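Local coordinates for protein histidinol-phosphatase (Bordetella pertussis, PDB 3FVV) that probably hydrolyses L-histidinol phosphate to L-histidinol and phosphate, a late step of histidine biosynthesis, as a magnesium-dependent member of the HAD-like hydrolase superfamily, at residues 20-23 with 24-28; 70-74 with 75-79. One frame throughout, in Å; residues are numbered along the deposited sequence.

Contact 1. Residues 20-23 with 24-28; sequences SDYQ and WADFL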
ATOM      1  N   SER A  20       2.926  -6.454   2.596  1.00 11.78           N
ATOM      2  CA  SER A  20       3.522  -6.803   1.337  1.00 12.51           C
ATOM      3  C   SER A  20       4.977  -6.229   1.235  1.00 12.66           C
ATOM      4  O   SER A  20       5.832  -6.800   0.591  1.00 13.90           O
ATOM      5  CB  SER A  20       2.606  -6.389   0.179  1.00 11.31           C
ATOM      6  OG  SER A  20       2.587  -4.982  -0.073  1.00 13.00           O
ATOM      7  N   ASP A  21       5.268  -5.159   1.948  1.00 13.05           N
ATOM      8  CA  ASP A  21       6.590  -4.487   1.863  1.00 12.99           C
ATOM      9  C   ASP A  21       7.615  -5.453   2.496  1.00 13.05           C
ATOM     10  O   ASP A  21       8.542  -5.906   1.847  1.00 11.71           O
ATOM     11  CB  ASP A  21       6.491  -3.154   2.616  1.00 13.62           C
ATOM     12  CG  ASP A  21       7.418  -2.073   2.092  1.00 17.31           C
ATOM     13  OD1 ASP A  21       7.976  -2.171   0.983  1.00 17.35           O
ATOM     14  OD2 ASP A  21       7.596  -1.081   2.857  1.00 18.25           O
ATOM     15  N   TYR A  22       7.383  -5.804   3.757  1.00 14.96           N
ATOM     16  CA  TYR A  22       8.224  -6.743   4.512  1.00 15.43           C
ATOM     17  C   TYR A  22       8.289  -8.127   3.841  1.00 14.62           C
ATOM     18  O   TYR A  22       9.374  -8.679   3.654  1.00 14.23           O
ATOM     19  CB  TYR A  22       7.746  -6.866   5.950  1.00 17.18           C
ATOM     20  CG  TYR A  22       8.669  -7.809   6.701  1.00 22.02           C
ATOM     21  CD1 TYR A  22       9.915  -7.371   7.164  1.00 29.04           C
ATOM     22  CD2 TYR A  22       8.359  -9.156   6.819  1.00 25.71           C
ATOM     23  CE1 TYR A  22      10.822  -8.254   7.798  1.00 29.91           C
ATOM     24  CE2 TYR A  22       9.231 -10.048   7.453  1.00 29.12           C
ATOM     25  CZ  TYR A  22      10.468  -9.599   7.939  1.00 31.34           C
ATOM     26  OH  TYR A  22      11.339 -10.494   8.537  1.00 32.56           O
ATOM     27  N   GLN A  23       7.155  -8.661   3.395  1.00 14.67           N
ATOM     28  CA  GLN A  23       7.155 -10.014   2.766  1.00 13.92           C
ATOM     29  C   GLN A  23       8.004 -10.009   1.471  1.00 13.44           C
ATOM     30  O   GLN A  23       8.750 -10.947   1.185  1.00 12.13           O
ATOM     31  CB  GLN A  23       5.749 -10.495   2.490  1.00 13.77           C
ATOM     32  CG  GLN A  23       4.948 -10.687   3.722  1.00 15.99           C
ATOM     33  CD  GLN A  23       5.546 -11.791   4.582  1.00 19.93           C
ATOM     34  OE1 GLN A  23       6.137 -12.762   4.072  1.00 17.89           O
ATOM     35  NE2 GLN A  23       5.382 -11.657   5.866  1.00 18.73           N
ATOM     36  N   TRP A  24       7.945  -8.923   0.726  1.00 13.32           N
ATOM     37  CA  TRP A  24       8.815  -8.815  -0.432  1.00 12.96           C
ATOM     38  C   TRP A  24      10.303  -8.793  -0.071  1.00 13.94           C
ATOM     39  O   TRP A  24      11.072  -9.509  -0.729  1.00 14.40           O
ATOM     40  CB  TRP A  24       8.406  -7.599  -1.256  1.00 14.17           C
ATOM     41  CG  TRP A  24       9.286  -7.178  -2.404  1.00  9.20           C
ATOM     42  CD1 TRP A  24       9.997  -6.026  -2.432  1.00  8.19           C
ATOM     43  CD2 TRP A  24       9.622  -7.886  -3.638  1.00  9.65           C
ATOM     44  NE1 TRP A  24      10.680  -5.926  -3.617  1.00  9.74           N
ATOM     45  CE2 TRP A  24      10.485  -7.049  -4.370  1.00  9.60           C
ATOM     46  CE3 TRP A  24       9.245  -9.083  -4.197  1.00 11.04           C
ATOM     47  CZ2 TRP A  24      10.963  -7.366  -5.638  1.00 10.15           C
ATOM     48  CZ3 TRP A  24       9.719  -9.409  -5.457  1.00 13.96           C
ATOM     49  CH2 TRP A  24      10.561  -8.540  -6.174  1.00 13.68           C
ATOM     50  N   ALA A  25      10.704  -7.990   0.931  1.00 12.34           N
ATOM     51  CA  ALA A  25      12.085  -7.984   1.424  1.00 12.85           C
ATOM     52  C   ALA A  25      12.496  -9.355   1.883  1.00 13.37           C
ATOM     53  O   ALA A  25      13.597  -9.880   1.567  1.00 13.97           O
ATOM     54  CB  ALA A  25      12.230  -6.996   2.599  1.00 11.76           C
ATOM     55  N   ASP A  26      11.601  -9.973   2.640  1.00 14.53           N
ATOM     56  CA  ASP A  26      11.880 -11.271   3.185  1.00 14.75           C
ATOM     57  C   ASP A  26      11.942 -12.316   2.084  1.00 14.91           C
ATOM     58  O   ASP A  26      12.743 -13.243   2.152  1.00 14.22           O
ATOM     59  CB  ASP A  26      10.810 -11.673   4.204  1.00 16.82           C
ATOM     60  CG  ASP A  26      11.166 -12.952   4.909  1.00 19.84           C
ATOM     61  OD1 ASP A  26      12.265 -13.013   5.481  1.00 23.29           O
ATOM     62  OD2 ASP A  26      10.374 -13.886   4.846  1.00 26.89           O
ATOM     63  N   PHE A  27      11.103 -12.158   1.065  1.00 14.05           N
ATOM     64  CA  PHE A  27      11.105 -13.058  -0.080  1.00 13.81           C
ATOM     65  C   PHE A  27      12.440 -12.978  -0.831  1.00 13.17           C
ATOM     66  O   PHE A  27      13.036 -14.002  -1.187  1.00 12.60           O
ATOM     67  CB  PHE A  27       9.929 -12.751  -0.994  1.00 13.45           C
ATOM     68  CG  PHE A  27      10.049 -13.346  -2.368  1.00 15.32           C
ATOM     69  CD1 PHE A  27       9.521 -14.600  -2.634  1.00 17.30           C
ATOM     70  CD2 PHE A  27      10.642 -12.656  -3.393  1.00 15.00           C
ATOM     71  CE1 PHE A  27       9.607 -15.145  -3.852  1.00 17.06           C
ATOM     72  CE2 PHE A  27      10.735 -13.223  -4.627  1.00 17.78           C
ATOM     73  CZ  PHE A  27      10.220 -14.462  -4.857  1.00 14.66           C
ATOM     74  N   LEU A  28      12.932 -11.769  -1.062  1.00 13.24           N
ATOM     75  CA  LEU A  28      14.242 -11.599  -1.717  1.00 12.78           C
ATOM     76  C   LEU A  28      15.368 -12.157  -0.832  1.00 12.83           C
ATOM     77  O   LEU A  28      16.274 -12.857  -1.342  1.00 13.29           O
ATOM     78  CB  LEU A  28      14.505 -10.132  -2.083  1.00 12.94           C
ATOM     79  CG  LEU A  28      13.565  -9.481  -3.112  1.00 12.18           C
ATOM     80  CD1 LEU A  28      13.818  -7.990  -3.130  1.00  7.84           C
ATOM     81  CD2 LEU A  28      13.769 -10.056  -4.476  1.00 10.06           C
TER
HETATM   82  O   HOH W   1      13.498 -10.604   6.423  1.00 28.09           O

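Contact 2. Residues 70-74 with 75-79; sequences AAHSP and VELAA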
ATOM      1  N   ALA A  70      17.255  -1.435  -6.514  1.00 13.45           N
ATOM      2  CA  ALA A  70      18.432  -0.835  -7.123  1.00 12.74           C
ATOM      3  C   ALA A  70      19.517  -1.881  -7.373  1.00 13.09           C
ATOM      4  O   ALA A  70      20.361  -1.705  -8.242  1.00 13.45           O
ATOM      5  CB  ALA A  70      18.968   0.383  -6.221  1.00 11.75           C
ATOM      6  N   ALA A  71      19.464  -3.003  -6.671  1.00 13.86           N
ATOM      7  CA  ALA A  71      20.524  -4.014  -6.743  1.00 14.20           C
ATOM      8  C   ALA A  71      20.401  -4.962  -7.962  1.00 15.00           C
ATOM      9  O   ALA A  71      21.231  -5.812  -8.167  1.00 14.70           O
ATOM     10  CB  ALA A  71      20.616  -4.783  -5.370  1.00 13.47           C
ATOM     11  N   HIS A  72      19.399  -4.757  -8.842  1.00 15.86           N
ATOM     12  CA  HIS A  72      19.062  -5.738  -9.872  1.00 14.14           C
ATOM     13  C   HIS A  72      18.451  -5.141 -11.120  1.00 14.25           C
ATOM     14  O   HIS A  72      17.854  -4.080 -11.108  1.00 14.83           O
ATOM     15  CB  HIS A  72      17.989  -6.669  -9.323  1.00 14.33           C
ATOM     16  CG  HIS A  72      18.392  -7.379  -8.095  1.00 13.63           C
ATOM     17  ND1 HIS A  72      17.838  -7.107  -6.864  1.00 19.55           N
ATOM     18  CD2 HIS A  72      19.310  -8.335  -7.896  1.00 14.11           C
ATOM     19  CE1 HIS A  72      18.409  -7.865  -5.958  1.00 18.42           C
ATOM     20  NE2 HIS A  72      19.291  -8.632  -6.560  1.00 16.43           N
ATOM     21  N   SER A  73      18.545  -5.860 -12.203  1.00 13.32           N
ATOM     22  CA  SER A  73      17.956  -5.409 -13.432  1.00 13.59           C
ATOM     23  C   SER A  73      16.424  -5.466 -13.289  1.00 12.83           C
ATOM     24  O   SER A  73      15.880  -6.325 -12.570  1.00 13.58           O
ATOM     25  CB  SER A  73      18.480  -6.274 -14.584  1.00 13.39           C
ATOM     26  OG  SER A  73      17.430  -6.906 -15.276  1.00 18.50           O
ATOM     27  N   PRO A  74      15.714  -4.536 -13.908  1.00 11.24           N
ATOM     28  CA  PRO A  74      14.265  -4.604 -13.835  1.00 11.71           C
ATOM     29  C   PRO A  74      13.666  -5.864 -14.537  1.00 10.61           C
ATOM     30  O   PRO A  74      12.588  -6.286 -14.196  1.00  8.84           O
ATOM     31  CB  PRO A  74      13.827  -3.311 -14.528  1.00 12.49           C
ATOM     32  CG  PRO A  74      14.964  -2.932 -15.389  1.00 12.82           C
ATOM     33  CD  PRO A  74      16.170  -3.325 -14.594  1.00 13.24           C
ATOM     34  N   VAL A  75      14.411  -6.474 -15.457  1.00 10.10           N
ATOM     35  CA  VAL A  75      13.984  -7.702 -16.087  1.00 10.45           C
ATOM     36  C   VAL A  75      14.002  -8.866 -15.075  1.00 11.87           C
ATOM     37  O   VAL A  75      12.975  -9.594 -14.955  1.00 11.80           O
ATOM     38  CB  VAL A  75      14.774  -7.989 -17.341  1.00 11.76           C
ATOM     39  CG1 VAL A  75      14.564  -9.425 -17.826  1.00  8.95           C
ATOM     40  CG2 VAL A  75      14.465  -6.892 -18.481  1.00 12.42           C
ATOM     41  N   GLU A  76      15.078  -8.972 -14.269  1.00 11.54           N
ATOM     42  CA  GLU A  76      15.123  -9.966 -13.201  1.00 12.83           C
ATOM     43  C   GLU A  76      14.026  -9.725 -12.174  1.00 12.00           C
ATOM     44  O   GLU A  76      13.324 -10.659 -11.769  1.00 11.45           O
ATOM     45  CB  GLU A  76      16.466  -9.936 -12.454  1.00 13.93           C
ATOM     46  CG  GLU A  76      17.666 -10.409 -13.252  1.00 19.32           C
ATOM     47  CD  GLU A  76      18.999 -10.061 -12.529  1.00 26.76           C
ATOM     48  OE1 GLU A  76      19.154  -8.935 -11.959  1.00 27.98           O
ATOM     49  OE2 GLU A  76      19.895 -10.924 -12.547  1.00 31.48           O
ATOM     50  N   LEU A  77      13.888  -8.459 -11.782  1.00 10.89           N
ATOM     51  CA  LEU A  77      12.916  -8.057 -10.722  1.00  9.88           C
ATOM     52  C   LEU A  77      11.476  -8.463 -11.080  1.00  9.69           C
ATOM     53  O   LEU A  77      10.739  -8.955 -10.243  1.00  9.86           O
ATOM     54  CB  LEU A  77      13.001  -6.534 -10.462  1.00  8.86           C
ATOM     55  CG  LEU A  77      14.205  -5.994  -9.695  1.00  8.15           C
ATOM     56  CD1 LEU A  77      14.088  -4.541  -9.742  1.00  7.10           C
ATOM     57  CD2 LEU A  77      14.233  -6.494  -8.225  1.00  8.61           C
ATOM     58  N   ALA A  78      11.089  -8.260 -12.335  1.00  8.85           N
ATOM     59  CA  ALA A  78       9.808  -8.693 -12.786  1.00  9.13           C
ATOM     60  C   ALA A  78       9.588 -10.198 -12.682  1.00  8.84           C
ATOM     61  O   ALA A  78       8.503 -10.604 -12.293  1.00 10.60           O
ATOM     62  CB  ALA A  78       9.463  -8.171 -14.278  1.00  9.28           C
ATOM     63  N   ALA A  79      10.525 -11.000 -13.163  1.00  9.05           N
ATOM     64  CA  ALA A  79      10.464 -12.449 -13.102  1.00  9.73           C
ATOM     65  C   ALA A  79      10.326 -12.832 -11.609  1.00 10.51           C
ATOM     66  O   ALA A  79       9.421 -13.546 -11.238  1.00  9.95           O
ATOM     67  CB  ALA A  79      11.720 -13.105 -13.789  1.00  9.79           C
TER

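Contact 1. Residues 20-23 with 24-28
The first turns of helix 20-30, in the helical cap of this HAD-like phosphatase, carry Y22 and D26 one turn apart on the same flank. Here the two side chains cross at a slant, with ring and carboxylate planes 8° apart. Both have CG anti to the backbone N (chi1 -178° for Y22, -173° for D26), which sends them out along the flank in step, and CE2 of Y22 comes 4.0 Å from CB of D26. Their polar ends do not bond directly: one water donates to OH of Y22 at 3.0 Å and to OD1 of D26 at 2.9 Å. Tyrosine suits the place because its long ring brings a hydroxyl to D45, with which it also hydrogen-bonds; aspartate, short and charged, makes salt bridges through OD1 to R41 and through OD2 to R30. On another flank W24 brings a flat hydrophobic surface, meeting F84 edge-to-face, while CD1 of L28 sits 3.6 Å above the indole plane, toward its rim. Ordinary i to i+4 bonds bind the turns together, among them W24 N to S20 O at 3.0 Å. Beneath the Y22-D26 pair, D26 N donates to Y22 O at 2.8 Å.

Contact 2. Residues 70-74 with 75-79
S73 and E76 hold each other at the start of helix 74-89, on the more open side of the contact, where V75 and A78 are exposed. S73 N donates to OE1 of E76 at 3.1 Å, reaching the anti side of the carboxylate 22° out of its plane. In return E76 N donates to OG of S73 at 3.3 Å in a fairly straight bond (N-H...O 165°). This reciprocal pair is a capping box with S73 as N-cap: the short serine hydroxyl accepts from an amide of the first turn, and glutamate has the length to reach back. V75 N adds a weak bond to the same OG. E76 has CG beside its own backbone N (chi1 -69°), and the extended chain beyond carries the carboxylate back to S73. P74, whose nitrogen has no hydrogen to give, fits the first turn, where amides lack helical acceptors; its carbonyl accepts from A78 N. The tight packing is on the buried side, where leucine supplies branched bulk: CG of L77 packs 3.9 Å from CB of H72, and CD2 of L77 lies as near to ND1 of H72. The imidazole is tied by ND1 to L68 O and meets W80 edge-to-face. OE1 of E76 lies at the edge of that ring, 4.1 Å from CD2 of H72.

Overall arrangement
From the N terminus, the chain leaves strand 5-9 of the central sheet and enters helix 20-30, where contact 1 links successive turns without closing a loop. Helices 37-53 and 58-70 follow, and contact 2 then closes the short turn from helix 58-70 into helix 74-89. The two contacts lie in series, neither nesting nor crossing, with centres about 15 Å apart. They meet where W24 CH2 packs 4.1 Å from L77 O. Helix 20-30 also rests on helices 58-70 and 74-89, the pair joined by contact 2, through A25 on M65 and F27 on E83. At its start, S20 hydrogen-bonds D12, while L77 touches Y146 of strand 145-147.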